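Side-chain contacts in hypothetical protein MerP (Cupriavidus metallidurans, PDB 1OSD), which probably binds mercuric ion in the periplasm as part of bacterial mercury resistance and is seen here in its oxidized, disulfide-bonded form: residues Q3-S8 with T52-L57; K23-V28 with A43-D48; S15-T20 with A64-S69. One frame throughout, in Å; residues are numbered along the deposited sequence.

Interaction 1. Residues Q3-S8 with T52-L57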
ATOM      1  N   GLN A   3      13.049  -0.539   3.163  1.00 39.32           N
ATOM      2  CA  GLN A   3      12.240  -1.709   3.473  1.00 39.03           C
ATOM      3  C   GLN A   3      11.285  -2.000   2.358  1.00 37.86           C
ATOM      4  O   GLN A   3      10.883  -1.068   1.635  1.00 36.41           O
ATOM      5  CB  GLN A   3      11.392  -1.496   4.720  1.00 40.84           C
ATOM      6  CG  GLN A   3      11.975  -1.603   6.063  1.00 44.45           C
ATOM      7  CD  GLN A   3      12.972  -2.718   6.233  1.00 52.75           C
ATOM      8  OE1 GLN A   3      14.084  -2.459   6.666  1.00 58.71           O
ATOM      9  NE2 GLN A   3      12.564  -3.953   5.962  1.00 58.22           N
ATOM     10  N   THR A   4      10.946  -3.292   2.209  1.00 37.25           N
ATOM     11  CA  THR A   4       9.957  -3.750   1.287  1.00 38.05           C
ATOM     12  C   THR A   4       8.907  -4.589   2.020  1.00 39.08           C
ATOM     13  O   THR A   4       9.193  -5.573   2.667  1.00 40.31           O
ATOM     14  CB  THR A   4      10.537  -4.420   0.047  1.00 38.09           C
ATOM     15  OG1 THR A   4      11.040  -3.409  -0.866  1.00 41.21           O
ATOM     16  CG2 THR A   4       9.419  -4.882  -0.809  1.00 38.74           C
ATOM     17  N   VAL A   5       7.662  -4.170   1.893  1.00 38.50           N
ATOM     18  CA  VAL A   5       6.534  -4.841   2.518  1.00 35.84           C
ATOM     19  C   VAL A   5       5.442  -5.086   1.486  1.00 36.73           C
ATOM     20  O   VAL A   5       5.197  -4.267   0.603  1.00 38.25           O
ATOM     21  CB  VAL A   5       6.012  -4.024   3.691  1.00 34.73           C
ATOM     22  CG1 VAL A   5       5.377  -2.708   3.240  1.00 35.97           C
ATOM     23  CG2 VAL A   5       5.033  -4.870   4.594  1.00 38.60           C
ATOM     24  N   THR A   6       4.802  -6.252   1.601  1.00 37.46           N
ATOM     25  CA  THR A   6       3.637  -6.615   0.872  1.00 37.71           C
ATOM     26  C   THR A   6       2.372  -6.523   1.716  1.00 37.16           C
ATOM     27  O   THR A   6       2.228  -7.150   2.773  1.00 34.58           O
ATOM     28  CB  THR A   6       3.740  -8.052   0.263  1.00 37.21           C
ATOM     29  OG1 THR A   6       4.849  -8.121  -0.616  1.00 40.32           O
ATOM     30  CG2 THR A   6       2.538  -8.333  -0.617  1.00 40.18           C
ATOM     31  N   LEU A   7       1.377  -5.880   1.112  1.00 37.50           N
ATOM     32  CA  LEU A   7       0.132  -5.606   1.801  1.00 36.87           C
ATOM     33  C   LEU A   7      -0.956  -6.304   1.098  1.00 36.79           C
ATOM     34  O   LEU A   7      -1.025  -6.349  -0.131  1.00 36.51           O
ATOM     35  CB  LEU A   7      -0.157  -4.117   1.892  1.00 36.42           C
ATOM     36  CG  LEU A   7       0.845  -3.177   2.556  1.00 38.49           C
ATOM     37  CD1 LEU A   7       0.339  -1.681   2.553  1.00 30.64           C
ATOM     38  CD2 LEU A   7       1.239  -3.682   3.997  1.00 39.38           C
ATOM     39  N   SER A   8      -1.822  -6.896   1.903  1.00 35.07           N
ATOM     40  CA  SER A   8      -3.056  -7.502   1.431  1.00 35.31           C
ATOM     41  C   SER A   8      -4.148  -6.472   1.462  1.00 34.96           C
ATOM     42  O   SER A   8      -4.409  -5.909   2.516  1.00 32.49           O
ATOM     43  CB  SER A   8      -3.410  -8.760   2.229  0.50 35.12           C
ATOM     44  OG  SER A   8      -2.374  -9.677   1.982  0.50 37.67           O
ATOM     45  N   THR A  52       8.808   6.701   7.369  1.00 36.89           N
ATOM     46  CA  THR A  52       7.461   6.223   7.530  1.00 36.46           C
ATOM     47  C   THR A  52       7.437   4.786   8.012  1.00 36.63           C
ATOM     48  O   THR A  52       8.497   4.203   8.297  1.00 35.77           O
ATOM     49  CB  THR A  52       6.630   6.481   6.189  1.00 37.89           C
ATOM     50  OG1 THR A  52       5.234   6.285   6.430  1.00 36.26           O
ATOM     51  CG2 THR A  52       6.986   5.512   5.022  1.00 35.63           C
ATOM     52  N   SER A  53       6.244   4.201   8.136  1.00 36.61           N
ATOM     53  CA  SER A  53       6.140   2.835   8.678  1.00 36.83           C
ATOM     54  C   SER A  53       4.954   2.098   8.145  1.00 36.57           C
ATOM     55  O   SER A  53       4.103   2.685   7.474  1.00 36.07           O
ATOM     56  CB  SER A  53       6.058   2.915  10.225  1.00 39.12           C
ATOM     57  OG  SER A  53       4.880   3.555  10.562  1.00 37.34           O
ATOM     58  N   VAL A  54       4.870   0.806   8.427  1.00 36.76           N
ATOM     59  CA  VAL A  54       3.819  -0.031   7.893  1.00 38.84           C
ATOM     60  C   VAL A  54       2.463   0.450   8.364  1.00 39.66           C
ATOM     61  O   VAL A  54       1.487   0.408   7.570  1.00 41.65           O
ATOM     62  CB  VAL A  54       4.048  -1.565   8.269  1.00 39.45           C
ATOM     63  CG1 VAL A  54       2.816  -2.401   8.045  1.00 44.81           C
ATOM     64  CG2 VAL A  54       5.340  -2.144   7.566  1.00 38.21           C
ATOM     65  N   GLN A  55       2.381   0.912   9.619  1.00 40.09           N
ATOM     66  CA  GLN A  55       1.148   1.443  10.137  1.00 41.04           C
ATOM     67  C   GLN A  55       0.688   2.699   9.416  1.00 39.24           C
ATOM     68  O   GLN A  55      -0.477   2.867   9.177  1.00 36.60           O
ATOM     69  CB  GLN A  55       1.197   1.577  11.669  1.00 42.79           C
ATOM     70  CG  GLN A  55       0.868   2.944  12.281  1.00 50.64           C
ATOM     71  CD  GLN A  55      -0.616   3.304  12.274  1.00 61.07           C
ATOM     72  OE1 GLN A  55      -1.499   2.397  12.296  1.00 71.97           O
ATOM     73  NE2 GLN A  55      -0.912   4.615  12.205  1.00 58.97           N
ATOM     74  N   LYS A  56       1.619   3.579   9.047  1.00 38.17           N
ATOM     75  CA  LYS A  56       1.259   4.754   8.311  1.00 37.41           C
ATOM     76  C   LYS A  56       0.813   4.374   6.918  1.00 35.79           C
ATOM     77  O   LYS A  56      -0.006   5.036   6.335  1.00 33.21           O
ATOM     78  CB  LYS A  56       2.442   5.728   8.255  1.00 37.69           C
ATOM     79  CG  LYS A  56       2.816   6.441   9.615  1.00 42.53           C
ATOM     80  CD  LYS A  56       1.819   7.545  10.074  1.00 49.93           C
ATOM     81  CE  LYS A  56       2.223   8.195  11.439  1.00 49.80           C
ATOM     82  NZ  LYS A  56       3.686   8.533  11.390  1.00 55.83           N
ATOM     83  N   LEU A  57       1.391   3.344   6.324  1.00 35.77           N
ATOM     84  CA  LEU A  57       0.924   2.838   5.040  1.00 35.56           C
ATOM     85  C   LEU A  57      -0.503   2.226   5.059  1.00 35.40           C
ATOM     86  O   LEU A  57      -1.392   2.475   4.204  1.00 30.12           O
ATOM     87  CB  LEU A  57       1.956   1.764   4.487  1.00 35.11           C
ATOM     88  CG  LEU A  57       3.344   2.252   4.219  1.00 40.03           C
ATOM     89  CD1 LEU A  57       4.182   1.041   3.766  1.00 41.17           C
ATOM     90  CD2 LEU A  57       3.444   3.453   3.156  1.00 40.93           C
TER
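The first torsion of Val-5 (chi1 67°) puts CG1 between the backbone N and the carbonyl carbon and swings CG2 opposite the N; one methyl thereby faces Leu-57 and the other Val-54, both of helix 54-63. Val-5 CG2 meets CG2 of Val-54 at 4.0 Å, the two valines crossing at a slant; chi1 of 165° makes CG2 the methyl of Val-54 nearest Val-5. The other branch, Val-5 CG1, lies 4.0 Å from Leu-57 CD1, and here the two side chains run past one another in opposite senses. Leu-7 adds a looser touch, its CD1 4.3 Å from Leu-57 CB. Residues two apart on a strand share a face, and residues three apart on a helix lie nearly on one side, which is why Val-5 and Leu-7 can meet Val-54 and Leu-57. Compact, branched valine suits the close approach. Leucine suits the buried position 57 because its length lets it span two strand residues, CD1 at Val-5 and CB by Leu-7. Strand 2-8 lies between strands 42-48 and 69-70: Phe-47 of the first touches Val-5, while Val-70 of the second touches both Val-5 and Val-54.

Interaction 2. Residues K23-V28 with A43-D48; sequences KAISKV and AVVTFD
Ile-25 lays both branches of its side chain over Val-45, and the longer one goes on to Ala-43. Ile-25 CG2 nestles against the valine fork, 3.7 Å from Val-45 CG1 and 3.9 Å from Val-45 CG2. The longer branch is extended (chi2 169°), which carries CD1 of Ile-25 past the valine to within 4.1 Å of Ala-43 CB; from there Ile-25 CD1 is also 4.2 Å from Val-45 CG2. Ile-25 has a second conformer in the crystal, so these distances hold for one of two states. Isoleucine suits the place because its unequal branches can meet two strand residues at once, while alanine keeps the strand surface low where CD1 arrives. Nothing polar is exchanged, and all three residues are buried. Val-34 of strand 31-37 and Leu-57 and Thr-61 of helix 54-63 also touch Ile-25, and Leu-57 touches Val-45 too. Two helices packed on one face of an antiparallel sheet with strand order 2-3-1-4 make the ferredoxin-like beta-alpha-beta-beta-alpha-beta fold of heavy-metal-associated domains.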
ATOM      1  N   LYS A  23      -1.995   5.265  -5.726  1.00 35.77           N
ATOM      2  CA  LYS A  23      -1.954   6.703  -5.471  1.00 38.13           C
ATOM      3  C   LYS A  23      -1.870   7.036  -3.972  1.00 38.57           C
ATOM      4  O   LYS A  23      -0.950   7.757  -3.524  1.00 35.96           O
ATOM      5  CB  LYS A  23      -3.180   7.434  -6.051  1.00 37.17           C
ATOM      6  CG  LYS A  23      -3.170   7.432  -7.568  1.00 43.64           C
ATOM      7  CD  LYS A  23      -4.028   8.530  -8.256  1.00 50.44           C
ATOM      8  CE  LYS A  23      -4.060   8.300  -9.855  1.00 52.36           C
ATOM      9  NZ  LYS A  23      -5.361   8.737 -10.475  1.00 54.00           N
ATOM     10  N   ALA A  24      -2.835   6.495  -3.204  1.00 35.91           N
ATOM     11  CA  ALA A  24      -2.809   6.698  -1.751  1.00 35.97           C
ATOM     12  C   ALA A  24      -1.509   6.353  -1.082  1.00 35.28           C
ATOM     13  O   ALA A  24      -0.949   7.188  -0.314  1.00 38.68           O
ATOM     14  CB  ALA A  24      -4.030   5.999  -1.058  1.00 36.15           C
ATOM     15  N   ILE A  25      -0.841   5.280  -1.481  1.00 34.70           N
ATOM     16  CA  ILE A  25       0.437   4.967  -0.825  1.00 34.46           C
ATOM     17  C   ILE A  25       1.570   5.866  -1.265  1.00 34.42           C
ATOM     18  O   ILE A  25       2.384   6.329  -0.486  1.00 30.17           O
ATOM     19  CB  ILE A  25       0.754   3.456  -0.990  0.50 34.22           C
ATOM     20  CG1 ILE A  25      -0.386   2.686  -0.329  0.50 34.22           C
ATOM     21  CG2 ILE A  25       2.050   3.061  -0.247  0.50 33.98           C
ATOM     22  CD1 ILE A  25      -0.379   1.209  -0.626  0.50 36.39           C
ATOM     23  N   SER A  26       1.578   6.128  -2.561  1.00 38.21           N
ATOM     24  CA  SER A  26       2.658   6.827  -3.198  1.00 39.83           C
ATOM     25  C   SER A  26       2.762   8.260  -2.663  1.00 41.34           C
ATOM     26  O   SER A  26       3.850   8.832  -2.661  1.00 40.43           O
ATOM     27  CB  SER A  26       2.478   6.794  -4.737  1.00 40.20           C
ATOM     28  OG  SER A  26       2.832   5.501  -5.279  1.00 40.27           O
ATOM     29  N   LYS A  27       1.624   8.831  -2.242  1.00 43.64           N
ATOM     30  CA  LYS A  27       1.589  10.139  -1.575  1.00 45.47           C
ATOM     31  C   LYS A  27       2.310  10.170  -0.218  1.00 44.68           C
ATOM     32  O   LYS A  27       2.667  11.255   0.250  1.00 45.94           O
ATOM     33  CB  LYS A  27       0.140  10.642  -1.371  1.00 47.68           C
ATOM     34  CG  LYS A  27      -0.525  11.304  -2.649  1.00 53.47           C
ATOM     35  CD  LYS A  27      -1.657  12.385  -2.269  1.00 57.99           C
ATOM     36  CE  LYS A  27      -3.106  11.804  -1.999  1.00 61.86           C
ATOM     37  NZ  LYS A  27      -3.319  10.813  -0.799  1.00 59.92           N
ATOM     38  N   VAL A  28       2.527   9.022   0.415  1.00 41.52           N
ATOM     39  CA  VAL A  28       3.173   8.961   1.738  1.00 41.89           C
ATOM     40  C   VAL A  28       4.626   9.276   1.623  1.00 42.43           C
ATOM     41  O   VAL A  28       5.350   8.599   0.915  1.00 39.53           O
ATOM     42  CB  VAL A  28       2.942   7.630   2.426  1.00 41.20           C
ATOM     43  CG1 VAL A  28       3.635   7.574   3.793  1.00 42.85           C
ATOM     44  CG2 VAL A  28       1.368   7.460   2.691  1.00 42.12           C
ATOM     45  N   ALA A  43      -0.480  -4.944  -2.653  1.00 35.29           N
ATOM     46  CA  ALA A  43       0.445  -3.806  -2.959  1.00 35.82           C
ATOM     47  C   ALA A  43       1.782  -4.071  -2.296  1.00 36.68           C
ATOM     48  O   ALA A  43       1.808  -4.413  -1.072  1.00 39.38           O
ATOM     49  CB  ALA A  43      -0.164  -2.473  -2.457  1.00 35.60           C
ATOM     50  N   VAL A  44       2.897  -3.939  -3.076  1.00 36.10           N
ATOM     51  CA  VAL A  44       4.274  -4.145  -2.638  1.00 38.44           C
ATOM     52  C   VAL A  44       4.916  -2.736  -2.585  1.00 38.01           C
ATOM     53  O   VAL A  44       5.000  -2.027  -3.623  1.00 35.61           O
ATOM     54  CB  VAL A  44       5.173  -5.070  -3.674  1.00 36.85           C
ATOM     55  CG1 VAL A  44       6.685  -5.187  -3.213  1.00 40.76           C
ATOM     56  CG2 VAL A  44       4.477  -6.454  -4.140  1.00 39.29           C
ATOM     57  N   VAL A  45       5.314  -2.321  -1.373  1.00 38.83           N
ATOM     58  CA  VAL A  45       5.724  -0.943  -1.094  1.00 37.62           C
ATOM     59  C   VAL A  45       7.117  -0.970  -0.608  1.00 38.41           C
ATOM     60  O   VAL A  45       7.447  -1.690   0.331  1.00 39.36           O
ATOM     61  CB  VAL A  45       4.876  -0.319   0.021  1.00 38.33           C
ATOM     62  CG1 VAL A  45       5.237   1.167   0.223  1.00 39.39           C
ATOM     63  CG2 VAL A  45       3.410  -0.551  -0.195  1.00 40.19           C
ATOM     64  N   THR A  46       7.959  -0.208  -1.298  1.00 38.22           N
ATOM     65  CA  THR A  46       9.362   0.007  -0.925  1.00 36.81           C
ATOM     66  C   THR A  46       9.458   1.445  -0.325  1.00 36.79           C
ATOM     67  O   THR A  46       8.978   2.432  -0.893  1.00 32.82           O
ATOM     68  CB  THR A  46      10.268  -0.072  -2.119  1.00 36.37           C
ATOM     69  OG1 THR A  46      10.332  -1.413  -2.609  1.00 36.93           O
ATOM     70  CG2 THR A  46      11.717   0.295  -1.718  1.00 37.04           C
ATOM     71  N   PHE A  47      10.005   1.505   0.864  1.00 35.63           N
ATOM     72  CA  PHE A  47       9.933   2.748   1.607  1.00 36.80           C
ATOM     73  C   PHE A  47      11.097   2.870   2.597  1.00 35.94           C
ATOM     74  O   PHE A  47      11.796   1.858   2.977  1.00 34.03           O
ATOM     75  CB  PHE A  47       8.578   2.827   2.368  1.00 35.70           C
ATOM     76  CG  PHE A  47       8.484   1.864   3.544  1.00 35.45           C
ATOM     77  CD1 PHE A  47       8.884   2.262   4.813  1.00 31.67           C
ATOM     78  CD2 PHE A  47       7.958   0.536   3.387  1.00 34.66           C
ATOM     79  CE1 PHE A  47       8.806   1.384   5.936  1.00 28.40           C
ATOM     80  CE2 PHE A  47       7.949  -0.379   4.505  1.00 34.35           C
ATOM     81  CZ  PHE A  47       8.360   0.080   5.794  1.00 33.90           C
ATOM     82  N   ASP A  48      11.256   4.117   3.081  1.00 37.31           N
ATOM     83  CA  ASP A  48      12.262   4.375   4.088  1.00 36.30           C
ATOM     84  C   ASP A  48      11.709   4.422   5.489  1.00 37.58           C
ATOM     85  O   ASP A  48      10.909   5.297   5.773  1.00 38.01           O
ATOM     86  CB  ASP A  48      12.969   5.633   3.665  1.00 36.95           C
ATOM     87  CG  ASP A  48      14.148   5.956   4.529  1.00 31.55           C
ATOM     88  OD1 ASP A  48      14.863   6.978   4.193  1.00 36.18           O
ATOM     89  OD2 ASP A  48      14.398   5.401   5.614  1.00 33.49           O
TER

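Interaction 3. Residues S15-T20 with A64-S69; sequences SACPIT and AGYPSS
Tyr-66 reaches from its CB toward the start of helix 17-26, and its first torsion (chi1 -47°) lays the ring against that helix, with Thr-20 CG2 and Cys-17 SG meeting it from the same side of its plane. Beyond CB and CG the two flanks of the ring meet different partners: Tyr-66 CE2 is 3.6 Å from Thr-20 CG2, the side chains crossing at about a right angle, while Tyr-66 CE1 lies 3.5 Å from Cys-17 SG. Toward the tip, Cys-17 SG is also 3.7 Å from Tyr-66 CZ and 3.4 Å from Tyr-66 OH. The sulfur approaches the ring obliquely, 57° off the normal, in a sulfur-aromatic contact. The hydroxyl ends at a water that also binds Thr-20 OG1 at 2.9 Å; the contact of this water with Tyr-66 OH is short enough that its exact length is doubtful. Threonine thus gives its methyl to the ring and its hydroxyl to the water. Gly-65, in a Schellman motif at the end of helix 54-63, has a positive phi of 120° that suits glycine. Cys-17 is disulfide-bonded to Cys-14, so the tyrosine lies against one end of the CxxC pair at a helix start, which in heavy-metal-associated domains is the metal site; reduction would probably be needed before mercury could bind there.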
ATOM      1  N   SER A  15     -12.108  -2.285 -10.884  1.00 32.01           N
ATOM      2  CA  SER A  15     -11.056  -2.242 -11.872  1.00 33.46           C
ATOM      3  C   SER A  15     -10.058  -1.099 -11.677  1.00 35.18           C
ATOM      4  O   SER A  15      -8.951  -1.292 -12.029  1.00 35.61           O
ATOM      5  CB  SER A  15     -11.621  -2.168 -13.304  1.00 34.14           C
ATOM      6  OG  SER A  15     -12.152  -0.931 -13.412  1.00 32.26           O
ATOM      7  N   ALA A  16     -10.485   0.072 -11.120  1.00 34.81           N
ATOM      8  CA  ALA A  16      -9.575   1.176 -10.940  1.00 36.02           C
ATOM      9  C   ALA A  16      -8.909   1.202  -9.491  1.00 35.27           C
ATOM     10  O   ALA A  16      -8.078   2.015  -9.206  1.00 33.72           O
ATOM     11  CB  ALA A  16     -10.339   2.413 -11.149  1.00 36.72           C
ATOM     12  N   CYS A  17      -9.398   0.339  -8.631  1.00 36.01           N
ATOM     13  CA  CYS A  17      -9.005   0.171  -7.238  1.00 37.55           C
ATOM     14  C   CYS A  17      -7.521  -0.012  -7.076  1.00 38.69           C
ATOM     15  O   CYS A  17      -6.943   0.495  -6.094  1.00 36.96           O
ATOM     16  CB  CYS A  17      -9.791  -1.008  -6.577  1.00 38.89           C
ATOM     17  SG  CYS A  17     -11.545  -0.605  -6.139  1.00 43.76           S
ATOM     18  N   PRO A  18      -6.851  -0.773  -7.982  1.00 39.04           N
ATOM     19  CA  PRO A  18      -5.363  -0.835  -7.896  1.00 38.39           C
ATOM     20  C   PRO A  18      -4.757   0.569  -7.918  1.00 36.70           C
ATOM     21  O   PRO A  18      -3.837   0.873  -7.142  1.00 35.45           O
ATOM     22  CB  PRO A  18      -4.971  -1.705  -9.105  1.00 36.86           C
ATOM     23  CG  PRO A  18      -6.153  -2.666  -9.149  1.00 40.91           C
ATOM     24  CD  PRO A  18      -7.361  -1.702  -9.017  1.00 40.12           C
ATOM     25  N   ILE A  19      -5.287   1.418  -8.779  1.00 34.35           N
ATOM     26  CA  ILE A  19      -4.726   2.742  -8.903  1.00 36.16           C
ATOM     27  C   ILE A  19      -5.077   3.669  -7.754  1.00 35.35           C
ATOM     28  O   ILE A  19      -4.244   4.487  -7.329  1.00 35.71           O
ATOM     29  CB  ILE A  19      -5.032   3.293 -10.289  1.00 36.66           C
ATOM     30  CG1 ILE A  19      -4.139   2.500 -11.318  1.00 40.58           C
ATOM     31  CG2 ILE A  19      -4.859   4.825 -10.319  1.00 38.24           C
ATOM     32  CD1 ILE A  19      -3.939   3.127 -12.618  1.00 45.00           C
ATOM     33  N   THR A  20      -6.230   3.449  -7.194  1.00 34.57           N
ATOM     34  CA  THR A  20      -6.686   4.173  -6.061  1.00 35.07           C
ATOM     35  C   THR A  20      -5.695   3.929  -4.949  1.00 34.56           C
ATOM     36  O   THR A  20      -5.320   4.867  -4.228  1.00 36.55           O
ATOM     37  CB  THR A  20      -8.122   3.816  -5.656  1.00 34.35           C
ATOM     38  OG1 THR A  20      -9.081   4.263  -6.639  1.00 31.40           O
ATOM     39  CG2 THR A  20      -8.506   4.587  -4.322  1.00 36.19           C
ATOM     40  N   ALA A  64      -8.284   5.763   2.157  1.00 32.38           N
ATOM     41  CA  ALA A  64      -8.772   5.779   0.835  1.00 33.37           C
ATOM     42  C   ALA A  64      -9.898   4.788   0.602  1.00 32.33           C
ATOM     43  O   ALA A  64     -10.415   4.727  -0.523  1.00 33.84           O
ATOM     44  CB  ALA A  64      -7.622   5.492  -0.135  1.00 35.19           C
ATOM     45  N   GLY A  65     -10.213   3.969   1.617  1.00 33.86           N
ATOM     46  CA  GLY A  65     -11.374   3.094   1.538  1.00 34.96           C
ATOM     47  C   GLY A  65     -11.068   1.628   1.647  1.00 34.76           C
ATOM     48  O   GLY A  65     -12.008   0.842   1.768  1.00 37.37           O
ATOM     49  N   TYR A  66      -9.766   1.256   1.637  1.00 34.76           N
ATOM     50  CA  TYR A  66      -9.296  -0.074   1.448  1.00 32.98           C
ATOM     51  C   TYR A  66      -8.261  -0.439   2.530  1.00 34.49           C
ATOM     52  O   TYR A  66      -7.037  -0.441   2.305  1.00 34.02           O
ATOM     53  CB  TYR A  66      -8.742  -0.235   0.016  1.00 31.92           C
ATOM     54  CG  TYR A  66      -9.663   0.344  -1.041  1.00 35.92           C
ATOM     55  CD1 TYR A  66     -10.604  -0.464  -1.682  1.00 38.69           C
ATOM     56  CD2 TYR A  66      -9.583   1.690  -1.424  1.00 35.87           C
ATOM     57  CE1 TYR A  66     -11.436   0.051  -2.697  1.00 34.85           C
ATOM     58  CE2 TYR A  66     -10.419   2.202  -2.454  1.00 35.50           C
ATOM     59  CZ  TYR A  66     -11.317   1.396  -3.048  1.00 31.23           C
ATOM     60  OH  TYR A  66     -12.239   1.905  -3.904  1.00 36.96           O
ATOM     61  N   PRO A  67      -8.774  -0.748   3.729  1.00 36.44           N
ATOM     62  CA  PRO A  67      -7.951  -1.178   4.855  1.00 38.02           C
ATOM     63  C   PRO A  67      -7.012  -2.321   4.431  1.00 37.20           C
ATOM     64  O   PRO A  67      -7.441  -3.076   3.610  1.00 38.73           O
ATOM     65  CB  PRO A  67      -9.019  -1.592   5.925  1.00 37.32           C
ATOM     66  CG  PRO A  67     -10.157  -0.661   5.632  1.00 38.42           C
ATOM     67  CD  PRO A  67     -10.189  -0.723   4.119  1.00 38.40           C
ATOM     68  N   SER A  68      -5.806  -2.426   4.987  1.00 36.83           N
ATOM     69  CA  SER A  68      -4.880  -3.475   4.587  1.00 34.33           C
ATOM     70  C   SER A  68      -4.076  -3.929   5.793  1.00 34.37           C
ATOM     71  O   SER A  68      -4.204  -3.356   6.814  1.00 36.65           O
ATOM     72  CB  SER A  68      -4.015  -2.970   3.482  1.00 34.95           C
ATOM     73  OG  SER A  68      -3.072  -1.998   3.955  1.00 28.53           O
ATOM     74  N   SER A  69      -3.357  -5.041   5.659  1.00 35.07           N
ATOM     75  CA  SER A  69      -2.481  -5.681   6.633  1.00 34.45           C
ATOM     76  C   SER A  69      -1.326  -6.283   5.858  1.00 34.87           C
ATOM     77  O   SER A  69      -1.375  -6.422   4.683  1.00 33.09           O
ATOM     78  CB  SER A  69      -3.211  -6.780   7.321  1.00 36.68           C
ATOM     79  OG  SER A  69      -3.812  -7.648   6.390  1.00 39.87           O
TER
HETATM   80  O   HOH W   1     -11.616   3.160  -5.935  1.00 34.58           O

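In the fold
Interaction 2 is wholly buried, whereas interactions 1 and 3 are only partly so and lie on opposite sides of the chain's centre, their own centres about 14 Å apart. Interactions 1 and 2 bring the two helices onto neighbouring strands of the same sheet, where strands 2-8 and 42-48 are joined by backbone hydrogen bonds; both are purely aliphatic. Interaction 3 shares helix 17-26 with interaction 2, but at the helix start it meets a loop instead of a strand, and its chemistry shifts to sulfur, an aromatic ring and a bridging water, at the end of the fold that carries the disulfide. Packing of Ala-24 on Ala-64 ties interactions 2 and 3 together.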